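Local coordinates for putative signal recognition particle protein (Chaetomium thermophilum, PDB 5CK4), which binds guanine nucleotides as an Arf-like GTPase, probably serving as the beta subunit of the signal recognition particle receptor at the endoplasmic reticulum membrane, at residues K32-T37 / G296-D301. Residues are numbered along the deposited sequence; the frame is centred on the assembly and turned at random.
With GDP (guanosine-5'-diphosphate), chain C.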
loop_
_atom_site.group_PDB
_atom_site.type_symbol
_atom_site.label_atom_id
_atom_site.label_comp_id
_atom_site.label_asym_id
_atom_site.label_seq_id
_atom_site.Cartn_x
_atom_site.Cartn_y
_atom_site.Cartn_z
ATOM N N LYS A 32 -10.365 -4.207 -3.643
ATOM C CA LYS A 32 -9.261 -4.492 -4.565
ATOM C C LYS A 32 -9.752 -5.042 -5.911
ATOM O O LYS A 32 -9.317 -4.582 -6.969
ATOM C CB LYS A 32 -8.229 -5.427 -3.918
ATOM C CG LYS A 32 -7.577 -4.818 -2.654
ATOM C CD LYS A 32 -6.437 -5.666 -2.108
ATOM C CE LYS A 32 -6.894 -7.075 -1.747
ATOM N NZ LYS A 32 -8.144 -7.097 -0.915
ATOM N N THR A 33 -10.663 -6.008 -5.873
ATOM C CA THR A 33 -11.203 -6.584 -7.103
ATOM C C THR A 33 -11.907 -5.507 -7.917
ATOM O O THR A 33 -11.706 -5.392 -9.132
ATOM C CB THR A 33 -12.184 -7.747 -6.823
ATOM O OG1 THR A 33 -11.531 -8.757 -6.040
ATOM C CG2 THR A 33 -12.686 -8.361 -8.139
ATOM N N ALA A 34 -12.718 -4.705 -7.232
ATOM C CA ALA A 34 -13.448 -3.616 -7.882
ATOM C C ALA A 34 -12.501 -2.605 -8.533
ATOM O O ALA A 34 -12.734 -2.152 -9.656
ATOM C CB ALA A 34 -14.370 -2.922 -6.875
ATOM N N LEU A 35 -11.442 -2.243 -7.813
ATOM C CA LEU A 35 -10.463 -1.288 -8.322
ATOM C C LEU A 35 -9.750 -1.819 -9.562
ATOM O O LEU A 35 -9.579 -1.091 -10.536
ATOM C CB LEU A 35 -9.438 -0.935 -7.244
ATOM C CG LEU A 35 -8.434 0.182 -7.544
ATOM C CD1 LEU A 35 -9.136 1.491 -7.882
ATOM C CD2 LEU A 35 -7.510 0.359 -6.349
ATOM N N LEU A 36 -9.329 -3.082 -9.515
ATOM C CA LEU A 36 -8.702 -3.717 -10.666
ATOM C C LEU A 36 -9.649 -3.697 -11.871
ATOM O O LEU A 36 -9.229 -3.445 -13.002
ATOM C CB LEU A 36 -8.284 -5.154 -10.333
ATOM C CG LEU A 36 -7.602 -5.954 -11.449
ATOM C CD1 LEU A 36 -6.398 -5.202 -12.002
ATOM C CD2 LEU A 36 -7.196 -7.347 -10.961
ATOM N N THR A 37 -10.929 -3.956 -11.622
ATOM C CA THR A 37 -11.922 -3.960 -12.689
ATOM C C THR A 37 -12.030 -2.579 -13.318
ATOM O O THR A 37 -12.082 -2.452 -14.537
ATOM C CB THR A 37 -13.305 -4.407 -12.182
ATOM O OG1 THR A 37 -13.220 -5.751 -11.694
ATOM C CG2 THR A 37 -14.337 -4.343 -13.298
ATOM N N GLY A 296 -10.622 8.383 -2.057
ATOM C CA GLY A 296 -11.216 8.134 -3.358
ATOM C C GLY A 296 -12.343 7.127 -3.264
ATOM O O GLY A 296 -12.709 6.701 -2.165
ATOM N N ASN A 297 -12.897 6.753 -4.413
ATOM C CA ASN A 297 -13.948 5.747 -4.470
ATOM C C ASN A 297 -13.997 5.089 -5.847
ATOM O O ASN A 297 -13.694 5.721 -6.858
ATOM C CB ASN A 297 -15.304 6.364 -4.093
ATOM C CG ASN A 297 -15.730 7.469 -5.046
ATOM O OD1 ASN A 297 -15.162 8.556 -5.035
ATOM N ND2 ASN A 297 -16.728 7.192 -5.876
ATOM N N VAL A 298 -14.361 3.812 -5.876
ATOM C CA VAL A 298 -14.427 3.038 -7.107
ATOM C C VAL A 298 -15.834 3.081 -7.707
ATOM O O VAL A 298 -15.997 3.055 -8.928
ATOM C CB VAL A 298 -14.001 1.569 -6.858
ATOM C CG1 VAL A 298 -14.139 0.735 -8.111
ATOM C CG2 VAL A 298 -12.574 1.515 -6.346
ATOM N N ILE A 299 -16.847 3.155 -6.846
ATOM C CA ILE A 299 -18.230 3.241 -7.303
ATOM C C ILE A 299 -18.934 4.356 -6.544
ATOM O O ILE A 299 -18.397 4.862 -5.569
ATOM C CB ILE A 299 -18.994 1.911 -7.108
ATOM C CG1 ILE A 299 -19.237 1.642 -5.628
ATOM C CG2 ILE A 299 -18.231 0.750 -7.730
ATOM C CD1 ILE A 299 -20.021 0.371 -5.365
ATOM N N GLY A 300 -20.117 4.761 -7.011
ATOM C CA GLY A 300 -20.866 5.814 -6.338
ATOM C C GLY A 300 -20.391 7.219 -6.665
ATOM O O GLY A 300 -19.426 7.401 -7.398
ATOM N N ASP A 301 -21.082 8.219 -6.127
ATOM C CA ASP A 301 -20.717 9.624 -6.337
ATOM C C ASP A 301 -19.599 10.061 -5.385
ATOM O O ASP A 301 -19.696 9.853 -4.181
ATOM C CB ASP A 301 -21.925 10.516 -6.091
ATOM C CG ASP A 301 -23.011 10.316 -7.114
ATOM O OD1 ASP A 301 -22.678 10.033 -8.285
ATOM O OD2 ASP A 301 -24.194 10.455 -6.736
HETATM P PB GDP C . -11.674 -7.034 -2.180
HETATM O O1B GDP C . -11.182 -7.578 -3.489
HETATM O O2B GDP C . -10.616 -6.120 -1.580
HETATM O O3B GDP C . -11.974 -8.110 -1.162
HETATM O O3A GDP C . -12.991 -6.135 -2.361
HETATM P PA GDP C . -14.109 -6.242 -3.522
HETATM O O1A GDP C . -13.576 -5.727 -4.822
HETATM O O2A GDP C . -14.696 -7.627 -3.629
HETATM O "O5'" GDP C . -15.120 -5.193 -2.877
HETATM C "C5'" GDP C . -15.746 -5.482 -1.637
HETATM C "C4'" GDP C . -17.110 -4.813 -1.645
HETATM O "O4'" GDP C . -16.943 -3.396 -1.554
HETATM C "C3'" GDP C . -17.874 -5.078 -2.935
HETATM O "O3'" GDP C . -19.257 -5.173 -2.591
HETATM C "C2'" GDP C . -17.670 -3.815 -3.751
HETATM O "O2'" GDP C . -18.756 -3.538 -4.632
HETATM C "C1'" GDP C . -17.603 -2.769 -2.660
HETATM N N9 GDP C . -16.855 -1.564 -3.075
HETATM C C8 GDP C . -15.652 -1.505 -3.684
HETATM N N7 GDP C . -15.283 -0.208 -3.876
HETATM C C5 GDP C . -16.253 0.562 -3.359
HETATM C C6 GDP C . -16.505 2.004 -3.237
HETATM O O6 GDP C . -15.656 2.823 -3.662
HETATM N N1 GDP C . -17.640 2.389 -2.623
HETATM C C2 GDP C . -18.556 1.512 -2.158
HETATM N N2 GDP C . -19.685 1.973 -1.566
HETATM N N3 GDP C . -18.393 0.170 -2.245
HETATM C C4 GDP C . -17.283 -0.339 -2.834
#
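Val298 wedges its two methyl branches against Ala34 and Leu35 on the first turn of helix 32-40. CG1 of Val298 points away from the backbone N (chi1 177°), lies 3.9 Å from Ala34 CB and also touches the Ala34 carbonyl, while CG2 meets Leu35 CD1 at 3.8 Å, the two side chains crossing at about a right angle. This small apolar patch is the direct contact between the segments; GDP supplies the rest of the link, held at its phosphates by 32-37 and at its base by 296-301.

At the phosphate end, Lys32 grips O2B of GDP twice, through its backbone N and, at 2.7 Å, through NZ, which the bends at chi3 and chi4 curl back onto the beta-phosphate. Thr33 likewise uses both its N and its OG1 on GDP O1B, and Ala34 N donates to GDP O1A on the alpha-phosphate at 2.8 Å. An alanine in place of Lys32 would probably leave the beta-phosphate charge without its ammonium partner.

At the base, Val298 N donates to the guanine O6 of GDP at 2.7 Å (N-H...O 157°), and Ile299 N adds a weak hydrogen bond to the same oxygen. Ile299 CG1 and CD1 lie over one face of the six-membered guanine ring, CG1 3.5 Å from GDP N1. The Asn297 side-chain amide braces this loop, its ND2 reaching Ile299 O at 2.9 Å and its OD1 hydrogen-bonded to Gly304 N.

The arrangement is that of a P-loop GTPase: Lys32 and Thr33 belong to the Walker A motif, and the 296-301 loop joins Asn219, Lys220 and Asp222 around the nucleotide. Leu35 also packs on Leu24 of strand 21-25 and on Trp308 and Trp309 of helix 306-313, while 296-301 lies in the loop between strand 291-295 and that same helix.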